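Local coordinates for protein phosphoglycerol transferase GacH (Streptococcus pyogenes MGAS5005, PDB 6DGM) that probably transfers glycerol phosphate groups to the rhamnose polysaccharide of the streptococcal cell wall, this chain being its metal-binding, sulfatase-like catalytic domain, at residues S327-L332 against K359-D364; T98-Y103 against D364-K369. All coordinates share one frame; numbering follows the deposited sequence.

Interaction 1. Residues S327-L332 against K359-D364; sequences SPYYAL and KNIQYD
Tyr-329 and Ile-361 mark the closest backbone approach of two helices, their CA atoms 8.7 Å apart. The segment 327-332 is the first turn of helix 328-339, whereas 359-364 belongs to the last turns of helix 349-365. Ser-327 is the N-cap of the former: its OG accepts from Tyr-330 N at 3.1 Å, with an N-H...O angle of 164°. Ile-361 points at the other helix and fits its two branches to two residues one helical turn apart. Its CG2 meets Tyr-329 CE1 at 4.0 Å, the methyl lying obliquely to the ring; its CG1 lies 3.9 Å from Leu-332 CD2, the two side chains running past each other in opposite directions. This is apolar helix-to-helix packing within the C-terminal part of the chain, away from the metal and ligand sites, and it buries 99 Å² in all. Tyr-329 CB does not point at Ile-361, but CG stands anti to the backbone N (chi1 -177°), which carries the ring across until CE1 reaches the methyl. Beyond the contact, the Tyr-329 hydroxyl hydrogen-bonds to Thr-98 O, giving the far end of the ring a polar partner, while Tyr-21 of helix 11-29 touches Leu-332.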
ATOM      1  N   SER A 327       5.075   6.465 -17.274  1.00 21.63           N
ATOM      2  CA  SER A 327       5.217   7.894 -17.494  1.00 22.62           C
ATOM      3  C   SER A 327       6.572   8.356 -16.967  1.00 23.06           C
ATOM      4  O   SER A 327       7.239   7.638 -16.208  1.00 23.77           O
ATOM      5  CB  SER A 327       4.141   8.635 -16.708  1.00 22.69           C
ATOM      6  OG  SER A 327       4.270   8.309 -15.323  1.00 21.71           O
ATOM      7  N   PRO A 328       7.002   9.557 -17.338  1.00 23.41           N
ATOM      8  CA  PRO A 328       8.211  10.117 -16.714  1.00 22.72           C
ATOM      9  C   PRO A 328       8.148  10.109 -15.197  1.00 22.16           C
ATOM     10  O   PRO A 328       9.136   9.757 -14.537  1.00 23.73           O
ATOM     11  CB  PRO A 328       8.259  11.534 -17.297  1.00 22.95           C
ATOM     12  CG  PRO A 328       7.596  11.389 -18.684  1.00 25.30           C
ATOM     13  CD  PRO A 328       6.467  10.422 -18.412  1.00 25.30           C
ATOM     14  N   TYR A 329       6.997  10.475 -14.623  1.00 20.84           N
ATOM     15  CA  TYR A 329       6.806  10.384 -13.176  1.00 20.11           C
ATOM     16  C   TYR A 329       7.122   8.982 -12.655  1.00 20.16           C
ATOM     17  O   TYR A 329       7.886   8.827 -11.703  1.00 20.25           O
ATOM     18  CB  TYR A 329       5.361  10.779 -12.838  1.00 19.56           C
ATOM     19  CG  TYR A 329       4.992  10.808 -11.355  1.00 19.21           C
ATOM     20  CD1 TYR A 329       5.764  11.511 -10.436  1.00 19.96           C
ATOM     21  CD2 TYR A 329       3.843  10.174 -10.888  1.00 18.28           C
ATOM     22  CE1 TYR A 329       5.416  11.549  -9.088  1.00 19.82           C
ATOM     23  CE2 TYR A 329       3.478  10.215  -9.542  1.00 18.23           C
ATOM     24  CZ  TYR A 329       4.267  10.902  -8.656  1.00 19.52           C
ATOM     25  OH  TYR A 329       3.908  10.960  -7.328  1.00 19.89           O
ATOM     26  N   TYR A 330       6.557   7.941 -13.279  1.00 19.48           N
ATOM     27  CA  TYR A 330       6.823   6.578 -12.806  1.00 20.24           C
ATOM     28  C   TYR A 330       8.217   6.079 -13.171  1.00 21.14           C
ATOM     29  O   TYR A 330       8.716   5.164 -12.502  1.00 20.52           O
ATOM     30  CB  TYR A 330       5.698   5.601 -13.213  1.00 20.42           C
ATOM     31  CG  TYR A 330       4.424   5.891 -12.430  1.00 21.26           C
ATOM     32  CD1 TYR A 330       4.419   5.860 -11.045  1.00 21.23           C
ATOM     33  CD2 TYR A 330       3.256   6.225 -13.074  1.00 21.80           C
ATOM     34  CE1 TYR A 330       3.269   6.165 -10.325  1.00 22.06           C
ATOM     35  CE2 TYR A 330       2.113   6.509 -12.381  1.00 23.33           C
ATOM     36  CZ  TYR A 330       2.119   6.487 -11.011  1.00 23.49           C
ATOM     37  OH  TYR A 330       0.956   6.785 -10.346  1.00 25.00           O
ATOM     38  N   ALA A 331       8.878   6.684 -14.170  1.00 22.01           N
ATOM     39  CA  ALA A 331      10.297   6.424 -14.390  1.00 21.98           C
ATOM     40  C   ALA A 331      11.127   6.928 -13.207  1.00 22.06           C
ATOM     41  O   ALA A 331      11.992   6.212 -12.688  1.00 22.44           O
ATOM     42  CB  ALA A 331      10.766   7.077 -15.698  1.00 22.02           C
ATOM     43  N   LEU A 332      10.882   8.163 -12.771  1.00 21.90           N
ATOM     44  CA  LEU A 332      11.519   8.664 -11.555  1.00 21.19           C
ATOM     45  C   LEU A 332      11.236   7.745 -10.374  1.00 20.35           C
ATOM     46  O   LEU A 332      12.142   7.392  -9.613  1.00 21.01           O
ATOM     47  CB  LEU A 332      11.024  10.075 -11.250  1.00 21.44           C
ATOM     48  CG  LEU A 332      11.307  10.651  -9.859  1.00 22.87           C
ATOM     49  CD1 LEU A 332      12.787  10.724  -9.575  1.00 21.55           C
ATOM     50  CD2 LEU A 332      10.667  12.019  -9.754  1.00 25.91           C
ATOM     51  N   LYS A 359      12.058  15.188  -4.370  1.00 18.67           N
ATOM     52  CA  LYS A 359      11.580  16.244  -3.480  1.00 18.68           C
ATOM     53  C   LYS A 359      11.105  17.461  -4.268  1.00 19.47           C
ATOM     54  O   LYS A 359      10.109  18.096  -3.905  1.00 19.01           O
ATOM     55  CB  LYS A 359      12.674  16.639  -2.492  1.00 19.11           C
ATOM     56  CG  LYS A 359      12.963  15.595  -1.420  1.00 19.86           C
ATOM     57  CD  LYS A 359      14.218  15.895  -0.624  1.00 24.43           C
ATOM     58  CE  LYS A 359      14.456  14.805   0.408  1.00 31.52           C
ATOM     59  NZ  LYS A 359      15.725  14.976   1.149  1.00 38.55           N
ATOM     60  N   ASN A 360      11.799  17.803  -5.352  1.00 20.41           N
ATOM     61  CA  ASN A 360      11.359  18.933  -6.164  1.00 20.11           C
ATOM     62  C   ASN A 360       9.994  18.667  -6.789  1.00 19.62           C
ATOM     63  O   ASN A 360       9.126  19.551  -6.800  1.00 19.18           O
ATOM     64  CB  ASN A 360      12.410  19.287  -7.211  1.00 20.48           C
ATOM     65  CG  ASN A 360      13.467  20.228  -6.669  1.00 22.88           C
ATOM     66  OD1 ASN A 360      13.180  21.388  -6.377  1.00 24.16           O
ATOM     67  ND2 ASN A 360      14.688  19.730  -6.494  1.00 24.39           N
ATOM     68  N   ILE A 361       9.773  17.448  -7.297  1.00 19.22           N
ATOM     69  CA  ILE A 361       8.467  17.088  -7.852  1.00 19.06           C
ATOM     70  C   ILE A 361       7.403  17.108  -6.762  1.00 17.88           C
ATOM     71  O   ILE A 361       6.297  17.641  -6.938  1.00 17.67           O
ATOM     72  CB  ILE A 361       8.547  15.705  -8.527  1.00 20.74           C
ATOM     73  CG1 ILE A 361       9.507  15.740  -9.724  1.00 21.88           C
ATOM     74  CG2 ILE A 361       7.139  15.207  -8.924  1.00 21.76           C
ATOM     75  CD1 ILE A 361       9.118  16.714 -10.837  1.00 23.20           C
ATOM     76  N   GLN A 362       7.725  16.497  -5.624  1.00 17.71           N
ATOM     77  CA  GLN A 362       6.790  16.371  -4.511  1.00 17.71           C
ATOM     78  C   GLN A 362       6.403  17.731  -3.964  1.00 17.92           C
ATOM     79  O   GLN A 362       5.228  17.974  -3.647  1.00 17.40           O
ATOM     80  CB  GLN A 362       7.485  15.527  -3.444  1.00 17.57           C
ATOM     81  CG  GLN A 362       6.666  15.193  -2.207  1.00 17.70           C
ATOM     82  CD  GLN A 362       7.281  14.055  -1.412  1.00 18.13           C
ATOM     83  OE1 GLN A 362       8.310  13.490  -1.797  1.00 17.08           O
ATOM     84  NE2 GLN A 362       6.666  13.729  -0.278  1.00 19.22           N
ATOM     85  N   TYR A 363       7.372  18.635  -3.845  1.00 18.00           N
ATOM     86  CA  TYR A 363       7.056  19.995  -3.436  1.00 18.54           C
ATOM     87  C   TYR A 363       6.204  20.683  -4.492  1.00 19.33           C
ATOM     88  O   TYR A 363       5.182  21.307  -4.170  1.00 19.52           O
ATOM     89  CB  TYR A 363       8.356  20.762  -3.178  1.00 18.27           C
ATOM     90  CG  TYR A 363       8.148  22.145  -2.630  1.00 19.59           C
ATOM     91  CD1 TYR A 363       7.940  22.353  -1.278  1.00 20.13           C
ATOM     92  CD2 TYR A 363       8.149  23.253  -3.471  1.00 20.49           C
ATOM     93  CE1 TYR A 363       7.746  23.614  -0.777  1.00 21.38           C
ATOM     94  CE2 TYR A 363       7.949  24.512  -2.977  1.00 21.85           C
ATOM     95  CZ  TYR A 363       7.750  24.693  -1.642  1.00 22.56           C
ATOM     96  OH  TYR A 363       7.551  25.966  -1.168  1.00 24.65           O
ATOM     97  N   ASP A 364       6.573  20.527  -5.765  1.00 19.50           N
ATOM     98  CA  ASP A 364       5.881  21.256  -6.817  1.00 20.40           C
ATOM     99  C   ASP A 364       4.391  20.948  -6.826  1.00 19.93           C
ATOM    100  O   ASP A 364       3.568  21.845  -7.061  1.00 20.13           O
ATOM    101  CB  ASP A 364       6.471  20.919  -8.182  1.00 21.83           C
ATOM    102  CG  ASP A 364       5.935  21.819  -9.264  1.00 23.11           C
ATOM    103  OD1 ASP A 364       6.287  23.021  -9.207  1.00 22.71           O
ATOM    104  OD2 ASP A 364       5.159  21.346 -10.138  1.00 23.43           O
TER

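Interaction 2. Residues T98-Y103 against D364-K369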
ATOM      1  N   THR A  98      -0.474   7.868  -4.301  1.00 15.17           N
ATOM      2  CA  THR A  98       0.253   8.968  -4.920  1.00 15.69           C
ATOM      3  C   THR A  98       1.706   8.637  -5.228  1.00 16.43           C
ATOM      4  O   THR A  98       2.298   9.251  -6.130  1.00 18.44           O
ATOM      5  CB  THR A  98       0.266  10.200  -3.998  1.00 15.93           C
ATOM      6  OG1 THR A  98       0.996   9.910  -2.800  1.00 15.94           O
ATOM      7  CG2 THR A  98      -1.154  10.649  -3.646  1.00 16.93           C
ATOM      8  N   SER A  99       2.294   7.713  -4.462  1.00 16.04           N
ATOM      9  CA  SER A  99       3.718   7.393  -4.491  1.00 15.84           C
ATOM     10  C   SER A  99       4.596   8.505  -3.929  1.00 15.90           C
ATOM     11  O   SER A  99       5.805   8.507  -4.146  1.00 16.80           O
ATOM     12  CB  SER A  99       4.202   6.993  -5.893  1.00 17.33           C
ATOM     13  OG  SER A  99       3.471   5.883  -6.399  1.00 18.21           O
ATOM     14  N   LEU A 100       4.024   9.467  -3.223  1.00 15.76           N
ATOM     15  CA  LEU A 100       4.821  10.508  -2.584  1.00 16.58           C
ATOM     16  C   LEU A 100       5.155  10.077  -1.154  1.00 16.74           C
ATOM     17  O   LEU A 100       4.229   9.854  -0.357  1.00 17.05           O
ATOM     18  CB  LEU A 100       4.037  11.812  -2.561  1.00 17.01           C
ATOM     19  CG  LEU A 100       3.679  12.384  -3.943  1.00 17.33           C
ATOM     20  CD1 LEU A 100       2.784  13.597  -3.823  1.00 17.39           C
ATOM     21  CD2 LEU A 100       4.944  12.721  -4.750  1.00 18.00           C
ATOM     22  N   PRO A 101       6.429   9.923  -0.796  1.00 16.55           N
ATOM     23  CA  PRO A 101       6.738   9.374   0.534  1.00 16.38           C
ATOM     24  C   PRO A 101       6.486  10.348   1.673  1.00 15.15           C
ATOM     25  O   PRO A 101       6.856  11.528   1.635  1.00 15.17           O
ATOM     26  CB  PRO A 101       8.222   8.998   0.449  1.00 20.20           C
ATOM     27  CG  PRO A 101       8.762   9.852  -0.663  1.00 22.52           C
ATOM     28  CD  PRO A 101       7.640  10.071  -1.628  1.00 20.01           C
ATOM     29  N   PHE A 102       5.900   9.802   2.737  1.00 14.88           N
ATOM     30  CA  PHE A 102       5.694  10.554   3.972  1.00 15.36           C
ATOM     31  C   PHE A 102       7.008  11.079   4.520  1.00 16.09           C
ATOM     32  O   PHE A 102       7.053  12.175   5.087  1.00 16.84           O
ATOM     33  CB  PHE A 102       5.031   9.607   4.979  1.00 15.92           C
ATOM     34  CG  PHE A 102       4.344  10.280   6.138  1.00 17.86           C
ATOM     35  CD1 PHE A 102       4.251  11.655   6.251  1.00 19.69           C
ATOM     36  CD2 PHE A 102       3.747   9.499   7.109  1.00 19.26           C
ATOM     37  CE1 PHE A 102       3.586  12.235   7.321  1.00 22.01           C
ATOM     38  CE2 PHE A 102       3.086  10.074   8.178  1.00 21.96           C
ATOM     39  CZ  PHE A 102       3.005  11.436   8.283  1.00 22.72           C
ATOM     40  N   TYR A 103       8.094  10.325   4.352  1.00 17.14           N
ATOM     41  CA  TYR A 103       9.365  10.723   4.935  1.00 19.42           C
ATOM     42  C   TYR A 103       9.925  12.006   4.334  1.00 19.32           C
ATOM     43  O   TYR A 103      10.858  12.567   4.921  1.00 19.98           O
ATOM     44  CB  TYR A 103      10.396   9.586   4.866  1.00 22.20           C
ATOM     45  CG  TYR A 103      10.770   9.068   3.508  1.00 22.81           C
ATOM     46  CD1 TYR A 103      11.477   9.862   2.602  1.00 26.20           C
ATOM     47  CD2 TYR A 103      10.476   7.759   3.134  1.00 22.03           C
ATOM     48  CE1 TYR A 103      11.825   9.392   1.363  1.00 29.45           C
ATOM     49  CE2 TYR A 103      10.831   7.278   1.904  1.00 25.55           C
ATOM     50  CZ  TYR A 103      11.512   8.100   1.010  1.00 30.37           C
ATOM     51  OH  TYR A 103      11.869   7.638  -0.238  1.00 34.95           O
ATOM     52  N   ASP A 364       6.573  20.527  -5.765  1.00 19.50           N
ATOM     53  CA  ASP A 364       5.881  21.256  -6.817  1.00 20.40           C
ATOM     54  C   ASP A 364       4.391  20.948  -6.826  1.00 19.93           C
ATOM     55  O   ASP A 364       3.568  21.845  -7.061  1.00 20.13           O
ATOM     56  CB  ASP A 364       6.471  20.919  -8.182  1.00 21.83           C
ATOM     57  CG  ASP A 364       5.935  21.819  -9.264  1.00 23.11           C
ATOM     58  OD1 ASP A 364       6.287  23.021  -9.207  1.00 22.71           O
ATOM     59  OD2 ASP A 364       5.159  21.346 -10.138  1.00 23.43           O
ATOM     60  N   VAL A 365       4.025  19.680  -6.604  1.00 19.68           N
ATOM     61  CA  VAL A 365       2.638  19.258  -6.713  1.00 19.10           C
ATOM     62  C   VAL A 365       1.857  19.387  -5.407  1.00 20.14           C
ATOM     63  O   VAL A 365       0.638  19.161  -5.411  1.00 20.81           O
ATOM     64  CB  VAL A 365       2.531  17.800  -7.216  1.00 18.64           C
ATOM     65  CG1 VAL A 365       3.299  17.610  -8.523  1.00 20.19           C
ATOM     66  CG2 VAL A 365       3.010  16.802  -6.163  1.00 17.85           C
ATOM     67  N   THR A 366       2.504  19.756  -4.304  1.00 20.34           N
ATOM     68  CA  THR A 366       1.780  19.896  -3.042  1.00 20.25           C
ATOM     69  C   THR A 366       1.632  21.371  -2.697  1.00 22.33           C
ATOM     70  O   THR A 366       0.599  21.984  -2.994  1.00 25.29           O
ATOM     71  CB  THR A 366       2.429  19.080  -1.918  1.00 19.05           C
ATOM     72  OG1 THR A 366       3.816  19.394  -1.799  1.00 18.82           O
ATOM     73  CG2 THR A 366       2.281  17.581  -2.179  1.00 17.48           C
ATOM     74  N   ILE A 367       2.654  21.970  -2.103  1.00 20.72           N
ATOM     75  CA  ILE A 367       2.557  23.359  -1.684  1.00 22.01           C
ATOM     76  C   ILE A 367       3.391  24.297  -2.539  1.00 23.01           C
ATOM     77  O   ILE A 367       3.441  25.506  -2.247  1.00 24.02           O
ATOM     78  CB  ILE A 367       2.859  23.500  -0.178  1.00 24.74           C
ATOM     79  CG1 ILE A 367       4.292  23.074   0.115  1.00 26.37           C
ATOM     80  CG2 ILE A 367       1.862  22.625   0.624  1.00 24.88           C
ATOM     81  CD1 ILE A 367       4.770  23.495   1.487  1.00 28.57           C
ATOM     82  N   GLY A 368       4.008  23.796  -3.603  1.00 22.87           N
ATOM     83  CA  GLY A 368       4.805  24.617  -4.493  1.00 25.23           C
ATOM     84  C   GLY A 368       3.996  25.318  -5.568  1.00 26.85           C
ATOM     85  O   GLY A 368       2.784  25.516  -5.461  1.00 27.18           O
ATOM     86  N   LYS A 369       4.694  25.668  -6.650  1.00 27.96           N
ATOM     87  CA  LYS A 369       4.209  26.595  -7.664  1.00 26.68           C
ATOM     88  C   LYS A 369       3.495  25.929  -8.833  1.00 26.23           C
ATOM     89  O   LYS A 369       2.936  26.638  -9.684  1.00 26.84           O
ATOM     90  CB  LYS A 369       5.406  27.375  -8.228  1.00 29.05           C
ATOM     91  CG  LYS A 369       6.182  28.187  -7.206  1.00 33.67           C
ATOM     92  CD  LYS A 369       5.402  29.406  -6.773  1.00 39.64           C
ATOM     93  CE  LYS A 369       6.276  30.349  -5.970  1.00 43.81           C
ATOM     94  NZ  LYS A 369       5.533  31.590  -5.646  1.00 48.04           N
TER
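Leu-100 meets Val-365 and Thr-366 where an ST turn at the end of helix 89-98 faces the C-terminal end of helix 349-365. The turn is defined by Thr-98 OG1, which accepts from Leu-100 N at 3.1 Å with an N-H...O angle of 168°. Between them Ser-99 takes positive phi (70°) as the chain leaves the helix, and Leu-100, the next residue, points toward 364-369. The packed part of the contact is small and wholly apolar. Leu-100 CD1 lies 4.0 Å from Val-365 CG2, the two side chains crossing at a slant, and looser by a little is the methyl of Thr-366, whose CG2 is 4.3 Å from the same CD1. One leucine methyl therefore serves both neighbours, and the buried surface is only 77 Å². The extended chi2 of Leu-100 (174°) carries CD1 outward to them. Tyr-329 and Gln-362 also touch this leucine, and Met-120 adds a further neighbour, so its burial owes much to other parts of the fold.

The other side is looser. The backbones stay well apart, the nearest CA atoms, those of Leu-100 and Thr-366, being 9.9 Å from each other. Farther along, Phe-102 and Tyr-103 diverge from Ile-367 and from Lys-369, which is exposed to solvent. A polar link runs alongside: Pro-101 O accepts from Gln-362 NE2 of helix 349-365, and while Thr-366 presents its methyl to the leucine, its OG1 hydrogen-bonds to Gln-362 O, four residues earlier.

From the N terminus, the chain first meets 98-103, just after helix 89-98, then passes through much of the sulfatase-like domain, including strands 263-269 and 290-297 of the central sheet, before reaching 327-332. Interaction 1 closes a mostly helical loop of 26 residues to 359-364. Interaction 2 closes a loop of 260 residues that encloses it, so the two nest and do not cross. Both use helix 349-365 and share Asp-364; their centres are about 9 Å apart. They also touch directly, since Tyr-363 O lies 2.8 Å from Gly-368 N, a probable hydrogen bond. Helices 328-339 and 349-365 are thus joined to the loop following helix 89-98.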